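Lactaldehyde dehydrogenase (Escherichia coli, PDB 2IMP) catalyses the irreversible, NAD+-dependent oxidation of L-lactaldehyde to L-lactate, and also oxidises glycolaldehyde, serving the breakdown of L-fucose and L-rhamnose. Local coordinates at residues 7-12 and 37-42; 73-78 and 190-195; 136-141 and 470-475; 402-407 and 430-435. One frame throughout, in Å; residues are numbered along the deposited sequence.

Contacts 1 and 2 lie in the NAD+-binding part of the chain, their centres about 20 Å apart. They meet where Tyr10 reaches Asp193 on helix 183-195, probably by a hydrogen bond. Contact 4 is in the catalytic part, with its centre about 40 Å from those of both and across the chain's centre. Contact 3 joins two strands of the protruding oligomerisation sheet, about 35 Å from contact 4 between centres. Contact 1 closes before any other opens, the segments of contacts 2 and 3 alternate, and contact 4 falls between the two strands of contact 3. Contacts 3 and 4 both touch the third subunit of the tetramer, where Gln473 and Thr435 of different chains are hydrogen-bonded.

Contact 1: residues 7-12 and 37-42; sequences HPMYID and RIPDGQ
His7 and Arg37 start the contact with a backbone bond: His7 N donates to Arg37 O at 2.9 Å, as parallel strands 5-11 and 34-39 run together in the small N-terminal sheet. The His7 side chain passes obliquely beside Ile38, its CB 4.1 Å from Ile38 CG2, and that methyl also lies near the edge of the imidazole. His7 NE2 makes a weak hydrogen bond to Asn183, a polar partner for the buried ring. The next rung of the ladder fails for a chemical reason. His7 O faces Pro39, which has no N-H, and comes against its ring carbon CD at 3.0 Å instead.

Two residues on, Met9 takes over with its flexible tip. A bend at the last torsion (chi3 -140°) brings Met9 CE against the proline ring, 3.6 Å from Pro39 CG, while Trp18 packs against both side chains. The same methyl, Met9 CE, lies 3.9 Å from Gly41 CA. A beta carbon on Gly41 would point this way and lie tightly against it, and the missing side chain suits the site. Between the segments, a single backbone bond is therefore followed by apolar packing: proline, with no N-H to give, ends the pairing, and the apolar methionine methyl packs on its ring and on Gly41.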
# COMPACT_ATOMS: atom_id res chain seq x y z
N HIS A 7 -39.72 -8.47 -22.82
CA HIS A 7 -39.07 -7.72 -21.76
C HIS A 7 -39.01 -6.19 -21.89
O HIS A 7 -38.85 -5.65 -22.99
CB HIS A 7 -37.65 -8.26 -21.56
CG HIS A 7 -37.60 -9.66 -21.04
ND1 HIS A 7 -38.16 -10.03 -19.84
CD2 HIS A 7 -37.04 -10.78 -21.55
CE1 HIS A 7 -37.95 -11.32 -19.63
NE2 HIS A 7 -37.27 -11.80 -20.66
N PRO A 8 -39.15 -5.49 -20.76
CA PRO A 8 -39.09 -4.03 -20.70
C PRO A 8 -37.67 -3.67 -20.21
O PRO A 8 -36.96 -4.53 -19.67
CB PRO A 8 -40.13 -3.69 -19.65
CG PRO A 8 -39.92 -4.80 -18.66
CD PRO A 8 -39.79 -6.03 -19.54
N MET A 9 -37.27 -2.43 -20.41
CA MET A 9 -35.97 -2.00 -19.92
C MET A 9 -36.11 -1.49 -18.47
O MET A 9 -37.22 -1.32 -17.97
CB MET A 9 -35.41 -0.87 -20.80
CG MET A 9 -35.02 -1.32 -22.21
SD MET A 9 -34.28 0.01 -23.22
CE MET A 9 -35.05 -0.31 -24.82
N TYR A 10 -34.99 -1.30 -17.79
CA TYR A 10 -35.04 -0.78 -16.44
C TYR A 10 -34.33 0.57 -16.37
O TYR A 10 -33.10 0.63 -16.35
CB TYR A 10 -34.41 -1.76 -15.44
CG TYR A 10 -34.73 -1.41 -14.01
CD1 TYR A 10 -36.02 -1.60 -13.50
CD2 TYR A 10 -33.76 -0.87 -13.17
CE1 TYR A 10 -36.33 -1.27 -12.18
CE2 TYR A 10 -34.06 -0.53 -11.85
CZ TYR A 10 -35.34 -0.72 -11.36
OH TYR A 10 -35.63 -0.38 -10.07
N ILE A 11 -35.12 1.63 -16.38
CA ILE A 11 -34.60 2.99 -16.37
C ILE A 11 -35.13 3.89 -15.24
O ILE A 11 -36.34 4.01 -15.03
CB ILE A 11 -34.89 3.66 -17.73
CG1 ILE A 11 -34.24 2.83 -18.85
CG2 ILE A 11 -34.37 5.09 -17.74
CD1 ILE A 11 -34.70 3.19 -20.25
N ASP A 12 -34.20 4.52 -14.53
CA ASP A 12 -34.52 5.42 -13.43
C ASP A 12 -35.44 4.85 -12.32
O ASP A 12 -36.42 5.48 -11.92
CB ASP A 12 -35.11 6.73 -13.98
CG ASP A 12 -35.09 7.86 -12.96
OD1 ASP A 12 -34.41 7.73 -11.91
OD2 ASP A 12 -35.75 8.90 -13.20
N ARG A 37 -38.32 -12.17 -25.97
CA ARG A 37 -38.07 -11.08 -26.89
C ARG A 37 -37.69 -9.77 -26.17
O ARG A 37 -38.27 -9.43 -25.13
CB ARG A 37 -39.30 -10.84 -27.78
CG ARG A 37 -39.47 -11.87 -28.89
CD ARG A 37 -40.52 -11.42 -29.90
NE ARG A 37 -41.88 -11.66 -29.43
CZ ARG A 37 -42.52 -12.82 -29.57
NH1 ARG A 37 -41.93 -13.84 -30.18
NH2 ARG A 37 -43.76 -12.96 -29.10
N ILE A 38 -36.71 -9.07 -26.71
CA ILE A 38 -36.29 -7.81 -26.12
C ILE A 38 -36.38 -6.66 -27.11
O ILE A 38 -36.28 -6.85 -28.32
CB ILE A 38 -34.84 -7.88 -25.59
CG1 ILE A 38 -33.88 -8.26 -26.72
CG2 ILE A 38 -34.75 -8.85 -24.43
CD1 ILE A 38 -32.42 -8.09 -26.37
N PRO A 39 -36.57 -5.44 -26.60
CA PRO A 39 -36.66 -4.31 -27.51
C PRO A 39 -35.40 -4.07 -28.33
O PRO A 39 -34.28 -4.28 -27.85
CB PRO A 39 -36.98 -3.14 -26.58
CG PRO A 39 -36.51 -3.59 -25.24
CD PRO A 39 -36.88 -5.04 -25.22
N ASP A 40 -35.59 -3.68 -29.59
CA ASP A 40 -34.47 -3.35 -30.44
C ASP A 40 -34.06 -1.90 -30.11
O ASP A 40 -34.17 -0.99 -30.92
CB ASP A 40 -34.87 -3.48 -31.92
CG ASP A 40 -33.69 -3.29 -32.87
OD1 ASP A 40 -32.55 -3.60 -32.48
OD2 ASP A 40 -33.91 -2.83 -34.01
N GLY A 41 -33.65 -1.75 -28.85
CA GLY A 41 -33.24 -0.47 -28.31
C GLY A 41 -32.43 0.43 -29.21
O GLY A 41 -31.74 -0.02 -30.12
N GLN A 42 -32.53 1.72 -28.95
CA GLN A 42 -31.81 2.72 -29.72
C GLN A 42 -31.06 3.70 -28.81
O GLN A 42 -31.28 3.72 -27.60
CB GLN A 42 -32.79 3.49 -30.62
CG GLN A 42 -33.57 2.61 -31.60
CD GLN A 42 -32.69 2.00 -32.68
OE1 GLN A 42 -31.96 2.71 -33.36
NE2 GLN A 42 -32.76 0.68 -32.84

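Contact 2: residues 73-78 and 190-195; sequences RKISAG and KIVDEI. With SO4 (sulfate ion), chain C.
Ile75 and Ile195 meet most tightly, with Ile75 CG1 only 3.2 Å from Ile195 CD1, closer than carbons usually pack, and the two side chains crossing at about a right angle. Ile195 holds CG1 between its backbone N and carbonyl carbon (chi1 65°), which carries Ile195 CD1 into the other helix and also to within 3.7 Å of Lys74 CB. The tip of the same Ile75 branch, Ile75 CD1, lies 4.0 Å from Val192 CG2, while the separate Ile75 CG2 meets Ile191 CG2 at 4.2 Å. Branched aliphatic residues suit this seam because each offers two separate carbon arms.

Gly78 lets the helices come together at the other end. Ile191 lays CG2 on its alpha carbon and CD1 beside its carbonyl, and a beta carbon on Gly78 would stand only 2.6 Å from Ile191 CG2, a clash. The short helical segments approach to 9.3 Å between axes, at 122° between their directions.

Farther out, Lys74 turns its charged end away to a cation-pi contact with Trp71, while Arg82 forms a salt bridge with Glu194. On the far side of helix 65-81, extended Arg73 makes a weak bond from NH1 to O2 of a sulfate, 3.4 Å away and probably from the crystallisation liquor, and a salt bridge to Glu117 of the second subunit. Helix 183-195 links parallel strands 172-176 and 202-204, a beta-alpha-beta crossover of the Rossmann-like NAD+-binding domain, and helix 65-81 packs across that crossover helix.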
# COMPACT_ATOMS: atom_id res chain seq x y z
N ARG A 73 -25.27 -5.82 -0.57
CA ARG A 73 -25.57 -7.06 0.15
C ARG A 73 -27.04 -7.49 -0.00
O ARG A 73 -27.34 -8.68 -0.02
CB ARG A 73 -25.22 -6.91 1.63
CG ARG A 73 -23.74 -7.12 1.89
CD ARG A 73 -23.30 -6.57 3.23
NE ARG A 73 -21.85 -6.74 3.37
CZ ARG A 73 -21.06 -5.98 4.12
NH1 ARG A 73 -21.58 -4.97 4.82
NH2 ARG A 73 -19.76 -6.22 4.15
N LYS A 74 -27.93 -6.51 -0.11
CA LYS A 74 -29.34 -6.82 -0.31
C LYS A 74 -29.54 -7.47 -1.68
O LYS A 74 -30.37 -8.37 -1.84
CB LYS A 74 -30.19 -5.56 -0.21
CG LYS A 74 -30.26 -5.00 1.20
CD LYS A 74 -31.06 -3.71 1.25
CE LYS A 74 -31.11 -3.18 2.67
NZ LYS A 74 -31.81 -1.86 2.72
N ILE A 75 -28.77 -7.01 -2.66
CA ILE A 75 -28.86 -7.57 -3.99
C ILE A 75 -28.35 -9.03 -4.05
O ILE A 75 -28.99 -9.90 -4.62
CB ILE A 75 -28.09 -6.71 -5.03
CG1 ILE A 75 -28.78 -5.35 -5.17
CG2 ILE A 75 -28.05 -7.44 -6.38
CD1 ILE A 75 -28.02 -4.36 -6.02
N SER A 76 -27.19 -9.27 -3.44
CA SER A 76 -26.66 -10.63 -3.42
C SER A 76 -27.63 -11.59 -2.72
O SER A 76 -27.83 -12.71 -3.16
CB SER A 76 -25.29 -10.67 -2.73
OG SER A 76 -25.41 -10.37 -1.35
N ALA A 77 -28.21 -11.12 -1.61
CA ALA A 77 -29.17 -11.93 -0.88
C ALA A 77 -30.41 -12.24 -1.75
O ALA A 77 -30.99 -13.32 -1.67
CB ALA A 77 -29.59 -11.22 0.40
N GLY A 78 -30.79 -11.28 -2.59
CA GLY A 78 -31.93 -11.47 -3.47
C GLY A 78 -31.58 -12.52 -4.52
O GLY A 78 -32.42 -13.34 -4.90
N LYS A 190 -34.92 -7.14 -11.75
CA LYS A 190 -36.07 -7.34 -10.89
C LYS A 190 -35.67 -7.35 -9.40
O LYS A 190 -36.39 -6.82 -8.55
CB LYS A 190 -36.78 -8.66 -11.23
CG LYS A 190 -37.48 -8.66 -12.59
CD LYS A 190 -38.13 -10.02 -12.85
CE LYS A 190 -38.88 -10.04 -14.18
NZ LYS A 190 -39.57 -11.35 -14.40
N ILE A 191 -34.53 -7.97 -9.11
CA ILE A 191 -34.02 -8.00 -7.75
C ILE A 191 -33.67 -6.58 -7.26
O ILE A 191 -34.00 -6.18 -6.15
CB ILE A 191 -32.79 -8.93 -7.64
CG1 ILE A 191 -33.25 -10.38 -7.81
CG2 ILE A 191 -32.08 -8.72 -6.30
CD1 ILE A 191 -32.12 -11.37 -8.01
N VAL A 192 -33.00 -5.83 -8.14
CA VAL A 192 -32.65 -4.45 -7.84
C VAL A 192 -33.91 -3.61 -7.55
O VAL A 192 -33.96 -2.81 -6.62
CB VAL A 192 -31.89 -3.81 -9.03
CG1 VAL A 192 -31.79 -2.30 -8.84
CG2 VAL A 192 -30.50 -4.44 -9.14
N ASP A 193 -34.93 -3.83 -8.38
CA ASP A 193 -36.19 -3.12 -8.21
C ASP A 193 -36.92 -3.52 -6.91
O ASP A 193 -37.41 -2.67 -6.17
CB ASP A 193 -37.10 -3.39 -9.40
CG ASP A 193 -38.31 -2.48 -9.41
OD1 ASP A 193 -39.43 -3.00 -9.63
OD2 ASP A 193 -38.15 -1.26 -9.22
N GLU A 194 -36.96 -4.82 -6.64
CA GLU A 194 -37.62 -5.33 -5.45
C GLU A 194 -37.01 -4.87 -4.12
O GLU A 194 -37.74 -4.58 -3.17
CB GLU A 194 -37.64 -6.85 -5.48
CG GLU A 194 -38.84 -7.42 -6.20
CD GLU A 194 -38.68 -8.90 -6.49
OE1 GLU A 194 -38.18 -9.63 -5.61
OE2 GLU A 194 -39.07 -9.32 -7.61
N ILE A 195 -35.68 -4.80 -4.04
CA ILE A 195 -35.04 -4.36 -2.81
C ILE A 195 -35.04 -2.84 -2.63
O ILE A 195 -34.64 -2.33 -1.59
CB ILE A 195 -33.59 -4.86 -2.69
CG1 ILE A 195 -32.73 -4.23 -3.79
CG2 ILE A 195 -33.57 -6.38 -2.78
CD1 ILE A 195 -31.27 -4.23 -3.48
S SO4 C . -25.62 -4.63 6.19
O1 SO4 C . -25.67 -5.71 5.19
O2 SO4 C . -24.58 -3.65 5.81
O3 SO4 C . -26.93 -3.95 6.25
O4 SO4 C . -25.30 -5.20 7.51

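Contact 3: residues 136-141 and 470-475; sequences ILLFKR and LQTQVV
Strands 136-141 and 470-475 form an antiparallel ladder in the oligomerisation sheet of the aldehyde dehydrogenase fold, Leu137 pairing with Val475, Phe139 with Gln473 and Arg141 with Gln471 through six backbone hydrogen bonds. On the face that holds these residues, Arg141 reaches along the strand to Gln473. The guanidinium grips Gln473 OE1 side-on, Arg141 NE at 2.7 Å and Arg141 NH2 at 2.8 Å. The oxygen lies in the guanidinium plane, though the amide is turned 58° from it. A bend at chi2 (-65°) folds the arginine back over Phe139, whose CB sits 3.6 Å above the centre of the Arg141 guanidinium, while NH2 rides over the rim of the ring. An alanine at Arg141 is likely to leave Gln473 OE1 without both donors and to uncover the flank of Phe139.

By holding OE1, the arginine probably helps to set the amide whose NE2 bonds Ile427 and Thr435 of the third subunit; Val474 and Val475 continue the sheet into a parallel strand of that chain. Phe139 also brings CE1 to 3.7 Å from Val475 CG2.

On the face of Leu138, Lys140, Thr472 and Val474, aliphatic carbons do the touching. Leu138 straddles two rungs, CD1 to Val474 CG2 at 3.9 Å and CD2 to Thr472 CG2 at 3.8 Å. Lys140 runs beside Thr472, its CE 4.0 Å from Thr472 CG2, and carries its ammonium on to the backbone oxygen of Glu123.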
# COMPACT_ATOMS: atom_id res chain seq x y z
N ILE A 136 -0.19 17.50 1.33
CA ILE A 136 -0.65 17.00 0.05
C ILE A 136 -1.61 15.82 0.27
O ILE A 136 -1.18 14.72 0.61
CB ILE A 136 0.52 16.55 -0.84
CG1 ILE A 136 1.46 17.73 -1.10
CG2 ILE A 136 -0.02 16.03 -2.16
CD1 ILE A 136 2.73 17.34 -1.85
N LEU A 137 -2.90 16.09 0.10
CA LEU A 137 -3.92 15.08 0.30
C LEU A 137 -4.46 14.49 -1.00
O LEU A 137 -5.02 15.19 -1.83
CB LEU A 137 -5.09 15.68 1.09
CG LEU A 137 -4.74 16.40 2.39
CD1 LEU A 137 -5.99 17.01 2.99
CD2 LEU A 137 -4.08 15.43 3.36
N LEU A 138 -4.28 13.18 -1.16
CA LEU A 138 -4.77 12.49 -2.33
C LEU A 138 -6.03 11.66 -2.04
O LEU A 138 -5.97 10.58 -1.44
CB LEU A 138 -3.66 11.61 -2.93
CG LEU A 138 -3.96 10.86 -4.23
CD1 LEU A 138 -2.67 10.65 -5.02
CD2 LEU A 138 -4.64 9.52 -3.91
N PHE A 139 -7.18 12.20 -2.43
CA PHE A 139 -8.44 11.52 -2.22
C PHE A 139 -8.86 10.63 -3.39
O PHE A 139 -8.54 10.90 -4.54
CB PHE A 139 -9.58 12.52 -2.01
CG PHE A 139 -9.41 13.43 -0.83
CD1 PHE A 139 -8.64 14.58 -0.93
CD2 PHE A 139 -10.08 13.16 0.36
CE1 PHE A 139 -8.55 15.47 0.14
CE2 PHE A 139 -9.99 14.05 1.44
CZ PHE A 139 -9.22 15.20 1.33
N LYS A 140 -9.58 9.56 -3.07
CA LYS A 140 -10.11 8.66 -4.08
C LYS A 140 -11.60 8.97 -4.32
O LYS A 140 -12.43 8.77 -3.44
CB LYS A 140 -9.96 7.20 -3.63
CG LYS A 140 -8.52 6.72 -3.56
CD LYS A 140 -7.87 6.75 -4.93
CE LYS A 140 -6.47 6.17 -4.90
NZ LYS A 140 -6.47 4.79 -4.35
N ARG A 141 -11.92 9.50 -5.50
CA ARG A 141 -13.29 9.85 -5.82
C ARG A 141 -13.92 8.96 -6.90
O ARG A 141 -13.21 8.31 -7.65
CB ARG A 141 -13.37 11.30 -6.33
CG ARG A 141 -12.64 12.34 -5.49
CD ARG A 141 -13.25 12.49 -4.11
NE ARG A 141 -12.77 13.70 -3.45
CZ ARG A 141 -12.95 13.99 -2.17
NH1 ARG A 141 -13.60 13.14 -1.38
NH2 ARG A 141 -12.49 15.13 -1.67
N LEU A 470 -12.26 4.25 -9.57
CA LEU A 470 -11.89 5.39 -8.77
C LEU A 470 -10.88 6.29 -9.48
O LEU A 470 -10.10 5.82 -10.30
CB LEU A 470 -11.28 4.92 -7.45
CG LEU A 470 -12.23 4.26 -6.44
CD1 LEU A 470 -11.42 3.51 -5.38
CD2 LEU A 470 -13.12 5.33 -5.81
N GLN A 471 -10.94 7.57 -9.19
CA GLN A 471 -9.99 8.51 -9.73
C GLN A 471 -9.48 9.41 -8.61
O GLN A 471 -10.13 9.56 -7.57
CB GLN A 471 -10.60 9.35 -10.87
CG GLN A 471 -11.74 10.26 -10.48
CD GLN A 471 -12.38 10.90 -11.71
OE1 GLN A 471 -11.76 10.99 -12.77
NE2 GLN A 471 -13.62 11.35 -11.57
N THR A 472 -8.32 10.00 -8.81
CA THR A 472 -7.73 10.80 -7.77
C THR A 472 -7.97 12.31 -7.82
O THR A 472 -8.10 12.91 -8.89
CB THR A 472 -6.21 10.58 -7.73
OG1 THR A 472 -5.65 10.96 -8.99
CG2 THR A 472 -5.90 9.11 -7.48
N GLN A 473 -8.06 12.88 -6.63
CA GLN A 473 -8.15 14.31 -6.46
C GLN A 473 -7.02 14.74 -5.51
O GLN A 473 -7.07 14.46 -4.31
CB GLN A 473 -9.50 14.77 -5.88
CG GLN A 473 -9.47 16.26 -5.48
CD GLN A 473 -10.75 16.75 -4.82
OE1 GLN A 473 -11.45 15.99 -4.15
NE2 GLN A 473 -11.06 18.04 -4.98
N VAL A 474 -5.98 15.34 -6.07
CA VAL A 474 -4.86 15.77 -5.27
C VAL A 474 -5.01 17.20 -4.74
O VAL A 474 -5.08 18.17 -5.52
CB VAL A 474 -3.53 15.65 -6.05
CG1 VAL A 474 -2.36 16.11 -5.18
CG2 VAL A 474 -3.32 14.21 -6.48
N VAL A 475 -5.10 17.32 -3.43
CA VAL A 475 -5.26 18.61 -2.79
C VAL A 475 -3.97 19.16 -2.14
O VAL A 475 -3.38 18.53 -1.26
CB VAL A 475 -6.36 18.55 -1.70
CG1 VAL A 475 -6.56 19.94 -1.10
CG2 VAL A 475 -7.66 18.04 -2.31

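Contact 4: residues 402-407 and 430-435; sequences SMANDS and LKFGET
Asn405 and Lys431 are joined by a nearly straight hydrogen bond, Lys431 N to Asn405 OD1 at 2.8 Å (172° at the hydrogen), with the donor tilted 28° from the plane of the carbonyl. With CG swung opposite its carbonyl carbon (chi1 -72°), the asparagine amide extends from the end of helix 397-405 to the turn that follows helix 420-429. Its ND2 bonds Gly429 O, so both ends of the amide are held and its rotation is fixed.

On the packed side, Phe432 presents its edge to two oxygens. Ring atom CZ of Phe432 lies 3.2 Å from Ala404 O and CE1 lies 3.4 Å from Asn405 OD1, positions where the slightly positive ring hydrogens suit carbonyl oxygens. Ala404 O also accepts from Arg290, while Arg453 makes a cation-pi contact with the ring. The small Ala404 leaves room for Leu430, whose CD2 touches Ala404 CB at 3.9 Å.

These residues lie in the catalytic domain, where helix 420-429 connects parallel strands 409-416 and 434-437 as a beta-alpha-beta crossover. Just beyond the turn, Glu434 bonds His449, a lactate-binding residue. A leucine in place of Asn405 would probably leave Lys431 N and Gly429 O without their side-chain partner and let the turn drift from the helix end.

The solvent side is looser. Exposed Lys431 stretches its chain out past the asparagine at about a right angle, with Lys431 CG 4.0 Å from Asn405 ND2, so its methylenes only skirt the amide.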
# COMPACT_ATOMS: atom_id res chain seq x y z
N SER A 402 8.38 -19.31 -26.02
CA SER A 402 8.43 -18.47 -27.21
C SER A 402 7.16 -18.59 -28.08
O SER A 402 6.67 -17.59 -28.59
CB SER A 402 9.66 -18.82 -28.04
OG SER A 402 9.70 -18.05 -29.22
N MET A 403 6.66 -19.81 -28.24
CA MET A 403 5.45 -20.03 -29.02
C MET A 403 4.18 -19.53 -28.30
O MET A 403 3.26 -19.01 -28.92
CB MET A 403 5.30 -21.51 -29.38
CG MET A 403 6.34 -22.00 -30.38
SD MET A 403 6.05 -23.68 -30.98
CE MET A 403 6.92 -24.61 -29.75
N ALA A 404 4.15 -19.71 -26.98
CA ALA A 404 3.02 -19.23 -26.20
C ALA A 404 2.92 -17.69 -26.29
O ALA A 404 1.84 -17.13 -26.48
CB ALA A 404 3.17 -19.66 -24.74
N ASN A 405 4.07 -17.03 -26.18
CA ASN A 405 4.12 -15.57 -26.28
C ASN A 405 3.80 -15.06 -27.69
O ASN A 405 3.43 -13.90 -27.87
CB ASN A 405 5.49 -15.03 -25.86
CG ASN A 405 5.72 -15.12 -24.37
OD1 ASN A 405 4.77 -15.11 -23.60
ND2 ASN A 405 6.98 -15.20 -23.97
N ASP A 406 3.95 -15.94 -28.68
CA ASP A 406 3.67 -15.59 -30.06
C ASP A 406 2.16 -15.50 -30.33
O ASP A 406 1.58 -16.35 -31.02
CB ASP A 406 4.32 -16.60 -31.00
CG ASP A 406 4.04 -16.29 -32.46
OD1 ASP A 406 4.24 -15.13 -32.86
OD2 ASP A 406 3.64 -17.22 -33.20
N SER A 407 1.54 -14.47 -29.77
CA SER A 407 0.11 -14.25 -29.89
C SER A 407 -0.30 -12.78 -29.62
O SER A 407 0.32 -12.11 -28.81
CB SER A 407 -0.62 -15.16 -28.90
OG SER A 407 -1.98 -14.81 -28.72
N LEU A 430 6.90 -16.04 -19.56
CA LEU A 430 5.54 -15.90 -20.08
C LEU A 430 4.96 -14.47 -19.98
O LEU A 430 4.85 -13.89 -18.90
CB LEU A 430 4.62 -16.90 -19.36
CG LEU A 430 4.83 -18.36 -19.79
CD1 LEU A 430 4.05 -19.31 -18.91
CD2 LEU A 430 4.40 -18.51 -21.24
N LYS A 431 4.58 -13.91 -21.12
CA LYS A 431 4.02 -12.56 -21.16
C LYS A 431 2.46 -12.53 -21.14
O LYS A 431 1.81 -12.22 -22.13
CB LYS A 431 4.56 -11.83 -22.39
CG LYS A 431 6.08 -11.70 -22.36
CD LYS A 431 6.64 -11.18 -23.68
CE LYS A 431 8.17 -11.21 -23.65
NZ LYS A 431 8.80 -10.82 -24.94
N PHE A 432 1.91 -12.88 -19.98
CA PHE A 432 0.47 -12.92 -19.77
C PHE A 432 0.00 -12.30 -18.44
O PHE A 432 0.77 -12.24 -17.48
CB PHE A 432 -0.02 -14.38 -19.85
CG PHE A 432 0.15 -15.01 -21.21
CD1 PHE A 432 1.41 -15.35 -21.69
CD2 PHE A 432 -0.96 -15.20 -22.04
CE1 PHE A 432 1.57 -15.88 -22.96
CE2 PHE A 432 -0.80 -15.73 -23.32
CZ PHE A 432 0.46 -16.07 -23.78
N GLY A 433 -1.24 -11.86 -18.39
CA GLY A 433 -1.77 -11.26 -17.18
C GLY A 433 -1.96 -12.30 -16.09
O GLY A 433 -2.08 -11.97 -14.91
N GLU A 434 -1.99 -13.57 -16.50
CA GLU A 434 -2.16 -14.67 -15.57
C GLU A 434 -1.39 -15.95 -15.97
O GLU A 434 -1.33 -16.32 -17.15
CB GLU A 434 -3.64 -15.04 -15.43
CG GLU A 434 -4.55 -13.91 -14.99
CD GLU A 434 -6.01 -14.34 -14.96
OE1 GLU A 434 -6.40 -15.17 -15.81
OE2 GLU A 434 -6.76 -13.84 -14.11
N THR A 435 -0.82 -16.62 -14.98
CA THR A 435 -0.11 -17.86 -15.20
C THR A 435 -0.46 -18.92 -14.14
O THR A 435 -0.15 -18.76 -12.96
CB THR A 435 1.43 -17.67 -15.19
OG1 THR A 435 1.82 -16.81 -16.26
CG2 THR A 435 2.12 -19.02 -15.38